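Local coordinates for protein 4-phosphoerythronate dehydrogenase (Lactobacillus jensenii, PDB 4PRK) that probably catalyses the NAD-dependent interconversion of pyruvate and D-lactate, as a Rossmann-type D-2-hydroxyacid dehydrogenase, at residues A[76-81]-A[95-100]; A[103-108]-A[298-303]; A[267-272]-A[293-298]. All blocks are in the same frame, centred on the assembly; numbering follows the deposited sequence.

Contact 1 (A[76-81]-A[95-100]); sequences RIVGTN and VTNVPV
I77 and V78 meet N97 and V98 where two neighbouring parallel strands of the smaller sheet, 72-75 and 94-96, run out into loops. The sheet order, 2-1-3-4-5, is that of a flavodoxin-like domain, and this contact holds together two loops at the ends of its strands. Two hydrogen bonds lead. The backbone N of V98 gives a nearly straight bond to I77 O, 3.0 Å long with an N-H...O angle of 166°. The second bond uses a side chain: N97 ND2 reaches V78 O at 3.1 Å, lying in the carbonyl plane on a lone pair, while that oxygen sits close to the plane of the amide. N97 can do this because CG is tucked between its own backbone N and carbonyl carbon (chi1 74°), which swings the amide over to the facing loop. With an alanine here the amide is gone, and V78 O would probably be left without this donor, so that the loop running on to T80 is held less firmly to the strand end. The rest is van der Waals packing. T80 places CG2 loosely beside the N97 amide, and V98 sets CB 3.6 Å from R76 O. The guanidinium of R76 is engaged elsewhere, in a salt bridge with E12, while I310 of helix 301-319 lies against V98. At the solvent side V78 carries the packing on: its CB is 3.5 Å from V98 O, and its CG2, anti to the backbone N, comes 3.9 Å from P99 CA.

Contact 2 (A[103-108]-A[298-303]); sequences PRAIAE and YFTKTS
A buried packing contact without a hydrogen bond across it joins A105 and I106, in the opening turn of helix 103-118, to Y298, T300 and S303, where the chain enters helix 301-319. In this family the chain passes between its two domains at these two places, so the beginnings of both connecting helices are packed together here. A105 is the centre of it. Its CB points at the other segment and meets T300 CG2 and S303 OG, each at 3.7 Å, with Y298 O slightly farther off. I106 works from the flank: CG1, beside its backbone N (chi1 -67°), comes 3.7 Å from Y298 N, and CD1 rests more loosely near Y298 CB. The same side chain also lies on A297, just ahead of the tyrosine. The polar atoms of 298-303 find their partners within that segment or in the third subunit. S303 OG donates to Y298 O at 2.7 Å, in the carbonyl plane on a lone pair, and the same oxygen also takes the T300 backbone N. T300 is the N-cap: its OG1 accepts from S303 N at 3.2 Å and is bonded as well to E143 of the third subunit. Y298 OH, at the far end of its ring, is bonded to N135 of that same neighbour. Helix 103-118 thus presents methyl and methylene groups to a turn whose facing oxygens, S303 OG, T300 OG1 and Y298 O, are bonded already, so packing and not polar pairing joins the two.

Contact 3 (A[267-272]-A[293-298]); sequences YFFKKV and TPHSAY
A type II beta turn, Y267 to K270, presses two adjacent phenylalanines onto the loop that follows strand 290-292, the last strand of the seven-stranded NAD-domain sheet. F268 and F269 are the two central residues of the turn; F268 reaches T293, P294 and H295, and F269 reaches P294 and H295. F268 lies under the proline: P294 CA stands over one face, offset toward the rim, 3.9 Å from the ring centroid and 20° off the normal, a CH-pi contact. Around the same ring, CE2 comes 3.5 Å from H295 N and CZ 3.6 Å from T293 O, both approaching obliquely. F269 lays its ring along the loop, with CZ 3.6 Å from H295 CB and CE1 3.6 Å from P294 O. The F269 ring and the H295 side chain meet at a slant, without stacking, so it is the CB of the histidine that takes the packing from both phenylalanines: F268 CD2 is 3.9 Å from it. P294 centres an inverse gamma turn, closed by a weak bond from H295 N to T293 O. Beyond the two segments, D259 fixes this loop through T293 OG1 and the backbone N atoms of S296 and A297, and F124 of the third subunit packs on P294. No hydrogen bond links the two segments directly. Both loops follow strands, 255-258 and 290-292, at the carboxyl edge of the parallel sheet of a Rossmann-type NAD-binding domain; as in relatives, this edge probably borders the cleft between the domains.

In the fold
Contacts 2 and 3 are buried and form one patch: they share Y298, A105 and I106 of contact 2 pack on A297, and both lie against the third subunit. Contact 3 is nested in the chain loop that contact 2 closes. Contact 1 stands apart, its centre about 16 Å from that of contact 2, and is only partly buried, in the other domain; segment 95-100 nevertheless runs almost directly into 103-108, and helix 301-319, begun in contact 2, also covers V98. Their chemistry follows their place: hydrogen bonds join the strand-end loops of contact 1, contact 2 sets aliphatic groups of a helix against a largely self-bonded turn, and aromatic rings do the work in contact 3.

Contact 1 (A[76-81]-A[95-100])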
# COMPACT_ATOMS: atom_id res chain seq x y z
N ARG A 76 12.11 20.78 23.71
CA ARG A 76 11.03 19.81 23.36
C ARG A 76 10.57 20.03 21.92
O ARG A 76 9.81 19.22 21.35
CB ARG A 76 9.83 19.93 24.31
CG ARG A 76 10.17 19.59 25.77
CD ARG A 76 8.91 19.24 26.55
NE ARG A 76 7.84 20.26 26.56
CZ ARG A 76 7.86 21.39 27.27
NH1 ARG A 76 6.82 22.22 27.25
NH2 ARG A 76 8.94 21.70 28.00
N ILE A 77 11.03 21.16 21.37
CA ILE A 77 10.70 21.59 20.03
C ILE A 77 11.90 21.45 19.10
O ILE A 77 13.00 21.01 19.49
CB ILE A 77 10.20 23.03 20.04
CG1 ILE A 77 11.30 23.98 20.47
CG2 ILE A 77 9.00 23.13 20.96
CD1 ILE A 77 10.80 25.41 20.55
N VAL A 78 11.62 21.80 17.85
CA VAL A 78 12.61 21.76 16.80
C VAL A 78 13.46 23.03 16.72
O VAL A 78 14.67 22.92 16.56
CB VAL A 78 11.94 21.49 15.44
CG1 VAL A 78 11.04 22.65 15.02
CG2 VAL A 78 12.99 21.19 14.39
N GLY A 79 12.85 24.20 16.86
CA GLY A 79 13.57 25.45 16.68
C GLY A 79 14.48 25.78 17.84
O GLY A 79 14.07 25.68 18.98
N THR A 80 15.73 26.16 17.54
CA THR A 80 16.71 26.53 18.56
C THR A 80 17.06 28.00 18.53
O THR A 80 18.00 28.43 19.20
CB THR A 80 18.04 25.81 18.32
OG1 THR A 80 18.45 26.05 16.97
CG2 THR A 80 17.91 24.31 18.57
N ASN A 81 16.33 28.76 17.73
CA ASN A 81 16.55 30.20 17.63
C ASN A 81 16.72 30.92 18.97
O ASN A 81 17.62 31.75 19.10
CB ASN A 81 15.40 30.83 16.85
CG ASN A 81 14.05 30.52 17.48
OD1 ASN A 81 13.57 31.27 18.32
ND2 ASN A 81 13.46 29.37 17.10
N VAL A 95 23.18 21.10 24.12
CA VAL A 95 21.80 21.46 23.70
C VAL A 95 21.24 20.35 22.81
O VAL A 95 21.88 19.95 21.83
CB VAL A 95 21.77 22.82 22.96
CG1 VAL A 95 20.34 23.35 22.77
CG2 VAL A 95 22.61 23.84 23.73
N THR A 96 20.07 19.81 23.19
CA THR A 96 19.39 18.83 22.35
C THR A 96 18.05 19.40 21.93
O THR A 96 17.54 20.38 22.52
CB THR A 96 19.14 17.44 23.03
OG1 THR A 96 18.27 17.58 24.17
CG2 THR A 96 20.45 16.76 23.43
N ASN A 97 17.46 18.77 20.92
CA ASN A 97 16.16 19.19 20.45
C ASN A 97 15.40 18.00 19.92
O ASN A 97 15.94 16.88 19.84
CB ASN A 97 16.34 20.27 19.37
CG ASN A 97 16.82 19.71 18.05
OD1 ASN A 97 17.39 18.60 17.97
ND2 ASN A 97 16.59 20.47 16.98
N VAL A 98 14.16 18.27 19.50
CA VAL A 98 13.33 17.27 18.81
C VAL A 98 13.05 17.68 17.34
O VAL A 98 12.10 18.42 17.02
CB VAL A 98 12.04 16.94 19.61
CG1 VAL A 98 11.30 15.80 18.95
CG2 VAL A 98 12.41 16.54 21.03
N PRO A 99 13.92 17.23 16.45
CA PRO A 99 13.75 17.41 15.01
C PRO A 99 12.57 16.67 14.40
O PRO A 99 11.94 17.19 13.50
CB PRO A 99 15.08 16.91 14.44
CG PRO A 99 15.67 16.07 15.50
CD PRO A 99 15.24 16.68 16.78
N VAL A 100 12.28 15.47 14.86
CA VAL A 100 11.26 14.63 14.24
C VAL A 100 10.13 14.28 15.22
O VAL A 100 10.19 13.24 15.87
CB VAL A 100 11.91 13.34 13.71
CG1 VAL A 100 10.90 12.37 13.17
CG2 VAL A 100 12.95 13.67 12.65

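Contact 2 (A[103-108]-A[298-303])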
# COMPACT_ATOMS: atom_id res chain seq x y z
N PRO A 103 6.54 12.72 11.56
CA PRO A 103 6.31 13.19 10.19
C PRO A 103 4.94 12.82 9.64
O PRO A 103 4.43 13.57 8.84
CB PRO A 103 7.42 12.53 9.37
CG PRO A 103 7.96 11.45 10.18
CD PRO A 103 7.89 11.97 11.55
N ARG A 104 4.37 11.70 10.04
CA ARG A 104 3.03 11.32 9.60
C ARG A 104 1.93 12.31 10.03
O ARG A 104 0.96 12.49 9.32
CB ARG A 104 2.69 9.90 10.01
CG ARG A 104 3.27 8.84 9.08
CD ARG A 104 2.60 8.82 7.72
NE ARG A 104 1.25 8.29 7.76
CZ ARG A 104 0.85 7.20 7.12
NH1 ARG A 104 1.70 6.49 6.40
NH2 ARG A 104 -0.40 6.81 7.21
N ALA A 105 2.04 12.90 11.21
CA ALA A 105 1.08 13.91 11.68
C ALA A 105 0.97 14.98 10.63
O ALA A 105 -0.10 15.31 10.14
CB ALA A 105 1.52 14.51 13.00
N ILE A 106 2.10 15.52 10.25
CA ILE A 106 2.08 16.58 9.27
C ILE A 106 1.67 16.12 7.88
O ILE A 106 0.86 16.78 7.23
CB ILE A 106 3.42 17.33 9.28
CG1 ILE A 106 3.49 18.03 10.64
CG2 ILE A 106 3.52 18.34 8.16
CD1 ILE A 106 4.86 18.31 11.12
N ALA A 107 2.18 14.97 7.43
CA ALA A 107 1.89 14.49 6.11
C ALA A 107 0.39 14.23 5.97
O ALA A 107 -0.22 14.54 4.96
CB ALA A 107 2.65 13.24 5.85
N GLU A 108 -0.22 13.75 7.04
CA GLU A 108 -1.64 13.40 7.00
C GLU A 108 -2.53 14.63 6.94
O GLU A 108 -3.63 14.63 6.35
CB GLU A 108 -2.00 12.47 8.18
CG GLU A 108 -1.51 11.05 7.99
CD GLU A 108 -1.83 10.08 9.13
OE1 GLU A 108 -2.70 10.38 9.99
OE2 GLU A 108 -1.27 8.96 9.12
N TYR A 298 1.04 19.40 13.11
CA TYR A 298 1.75 18.56 14.08
C TYR A 298 0.86 18.02 15.21
O TYR A 298 1.30 17.14 15.94
CB TYR A 298 2.90 19.37 14.75
CG TYR A 298 2.31 20.25 15.85
CD1 TYR A 298 1.74 21.49 15.57
CD2 TYR A 298 2.25 19.81 17.16
CE1 TYR A 298 1.16 22.25 16.56
CE2 TYR A 298 1.65 20.55 18.16
CZ TYR A 298 1.10 21.76 17.86
OH TYR A 298 0.49 22.47 18.88
N PHE A 299 -0.35 18.53 15.38
CA PHE A 299 -1.00 18.44 16.70
C PHE A 299 -1.79 17.13 16.83
O PHE A 299 -3.05 17.12 16.69
CB PHE A 299 -1.88 19.69 16.89
CG PHE A 299 -2.51 19.83 18.25
CD1 PHE A 299 -1.78 19.56 19.41
CD2 PHE A 299 -3.80 20.30 18.38
CE1 PHE A 299 -2.38 19.69 20.65
CE2 PHE A 299 -4.38 20.46 19.62
CZ PHE A 299 -3.66 20.16 20.75
N THR A 300 -1.05 16.02 17.01
CA THR A 300 -1.62 14.71 17.37
C THR A 300 -1.06 14.27 18.72
O THR A 300 -0.12 14.86 19.24
CB THR A 300 -1.22 13.63 16.37
OG1 THR A 300 0.21 13.47 16.39
CG2 THR A 300 -1.64 14.07 14.97
N LYS A 301 -1.67 13.23 19.29
CA LYS A 301 -1.23 12.66 20.55
C LYS A 301 0.19 12.14 20.43
O LYS A 301 0.98 12.28 21.32
CB LYS A 301 -2.08 11.46 20.91
CG LYS A 301 -3.57 11.74 21.08
CD LYS A 301 -3.91 12.07 22.51
CE LYS A 301 -5.40 11.89 22.77
NZ LYS A 301 -5.63 12.14 24.23
N THR A 302 0.51 11.50 19.31
CA THR A 302 1.85 11.06 19.10
C THR A 302 2.82 12.24 19.16
O THR A 302 3.90 12.11 19.71
CB THR A 302 1.98 10.34 17.75
OG1 THR A 302 0.93 9.37 17.62
CG2 THR A 302 3.43 9.67 17.60
N SER A 303 2.50 13.39 18.57
CA SER A 303 3.54 14.40 18.48
C SER A 303 3.80 14.90 19.87
O SER A 303 4.96 15.05 20.29
CB SER A 303 3.18 15.61 17.58
OG SER A 303 3.21 15.29 16.19

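Contact 3 (A[267-272]-A[293-298])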
# COMPACT_ATOMS: atom_id res chain seq x y z
N TYR A 267 -0.91 36.45 14.91
CA TYR A 267 -2.13 35.86 15.44
C TYR A 267 -2.20 34.35 15.70
O TYR A 267 -3.03 33.92 16.47
CB TYR A 267 -3.30 36.29 14.57
CG TYR A 267 -3.17 35.91 13.13
CD1 TYR A 267 -2.21 36.48 12.34
CD2 TYR A 267 -4.03 34.99 12.57
CE1 TYR A 267 -2.10 36.14 11.01
CE2 TYR A 267 -3.93 34.65 11.25
CZ TYR A 267 -2.96 35.23 10.48
OH TYR A 267 -2.85 34.89 9.17
N PHE A 268 -1.37 33.55 15.07
CA PHE A 268 -1.39 32.11 15.31
C PHE A 268 -0.99 31.82 16.76
O PHE A 268 -0.08 32.43 17.28
CB PHE A 268 -0.47 31.37 14.34
CG PHE A 268 -1.10 31.04 13.02
CD1 PHE A 268 -2.17 31.75 12.53
CD2 PHE A 268 -0.60 30.01 12.26
CE1 PHE A 268 -2.73 31.43 11.32
CE2 PHE A 268 -1.16 29.68 11.05
CZ PHE A 268 -2.22 30.39 10.58
N PHE A 269 -1.67 30.88 17.39
CA PHE A 269 -1.42 30.53 18.78
C PHE A 269 -1.93 31.54 19.82
O PHE A 269 -1.58 31.44 20.98
CB PHE A 269 0.04 30.12 18.99
CG PHE A 269 0.47 29.01 18.08
CD1 PHE A 269 -0.28 27.85 18.00
CD2 PHE A 269 1.57 29.14 17.29
CE1 PHE A 269 0.08 26.82 17.18
CE2 PHE A 269 1.94 28.12 16.43
CZ PHE A 269 1.18 26.96 16.37
N LYS A 270 -2.78 32.49 19.41
CA LYS A 270 -3.30 33.55 20.32
C LYS A 270 -4.77 33.60 20.22
O LYS A 270 -5.32 33.03 19.26
CB LYS A 270 -2.74 34.92 19.95
CG LYS A 270 -1.32 35.06 20.36
CD LYS A 270 -0.53 35.94 19.42
CE LYS A 270 0.92 35.92 19.85
NZ LYS A 270 1.71 36.63 18.82
N LYS A 271 -5.43 34.27 21.19
CA LYS A 271 -6.82 34.73 20.98
C LYS A 271 -6.76 36.22 20.74
O LYS A 271 -6.10 36.94 21.46
CB LYS A 271 -7.77 34.41 22.14
CG LYS A 271 -7.36 33.19 22.93
CD LYS A 271 -8.51 32.61 23.70
CE LYS A 271 -8.06 31.32 24.36
NZ LYS A 271 -9.09 30.81 25.30
N VAL A 272 -7.44 36.67 19.71
CA VAL A 272 -7.40 38.04 19.34
C VAL A 272 -8.73 38.53 18.87
O VAL A 272 -9.61 37.74 18.62
CB VAL A 272 -6.39 38.27 18.20
CG1 VAL A 272 -5.00 37.87 18.64
CG2 VAL A 272 -6.82 37.53 16.95
N THR A 293 -5.55 26.35 8.59
CA THR A 293 -5.46 25.86 9.93
C THR A 293 -4.32 26.56 10.64
O THR A 293 -3.36 27.00 9.99
CB THR A 293 -5.21 24.33 9.96
OG1 THR A 293 -4.21 23.96 9.00
CG2 THR A 293 -6.53 23.57 9.67
N PRO A 294 -4.41 26.67 11.96
CA PRO A 294 -3.44 27.42 12.74
C PRO A 294 -2.21 26.65 13.11
O PRO A 294 -2.01 26.36 14.28
CB PRO A 294 -4.23 27.78 14.01
CG PRO A 294 -5.25 26.73 14.13
CD PRO A 294 -5.42 26.05 12.82
N HIS A 295 -1.40 26.31 12.10
CA HIS A 295 -0.16 25.57 12.29
C HIS A 295 -0.41 24.38 13.23
O HIS A 295 0.36 24.10 14.14
CB HIS A 295 0.99 26.48 12.80
CG HIS A 295 2.31 26.24 12.10
ND1 HIS A 295 2.90 24.99 12.02
CD2 HIS A 295 3.11 27.08 11.41
CE1 HIS A 295 4.02 25.07 11.31
NE2 HIS A 295 4.17 26.33 10.93
N SER A 296 -1.47 23.63 12.96
CA SER A 296 -1.75 22.49 13.76
C SER A 296 -1.47 21.15 13.04
O SER A 296 -1.96 20.07 13.48
CB SER A 296 -3.22 22.59 14.22
OG SER A 296 -4.17 22.62 13.12
N ALA A 297 -0.74 21.16 11.91
CA ALA A 297 -0.48 19.84 11.24
C ALA A 297 0.19 18.87 12.26
O ALA A 297 -0.09 17.68 12.31
CB ALA A 297 0.39 19.99 10.00
N TYR A 298 1.04 19.40 13.11
CA TYR A 298 1.75 18.56 14.08
C TYR A 298 0.86 18.02 15.21
O TYR A 298 1.30 17.14 15.94
CB TYR A 298 2.90 19.37 14.75
CG TYR A 298 2.31 20.25 15.85
CD1 TYR A 298 1.74 21.49 15.57
CD2 TYR A 298 2.25 19.81 17.16
CE1 TYR A 298 1.16 22.25 16.56
CE2 TYR A 298 1.65 20.55 18.16
CZ TYR A 298 1.10 21.76 17.86
OH TYR A 298 0.49 22.47 18.88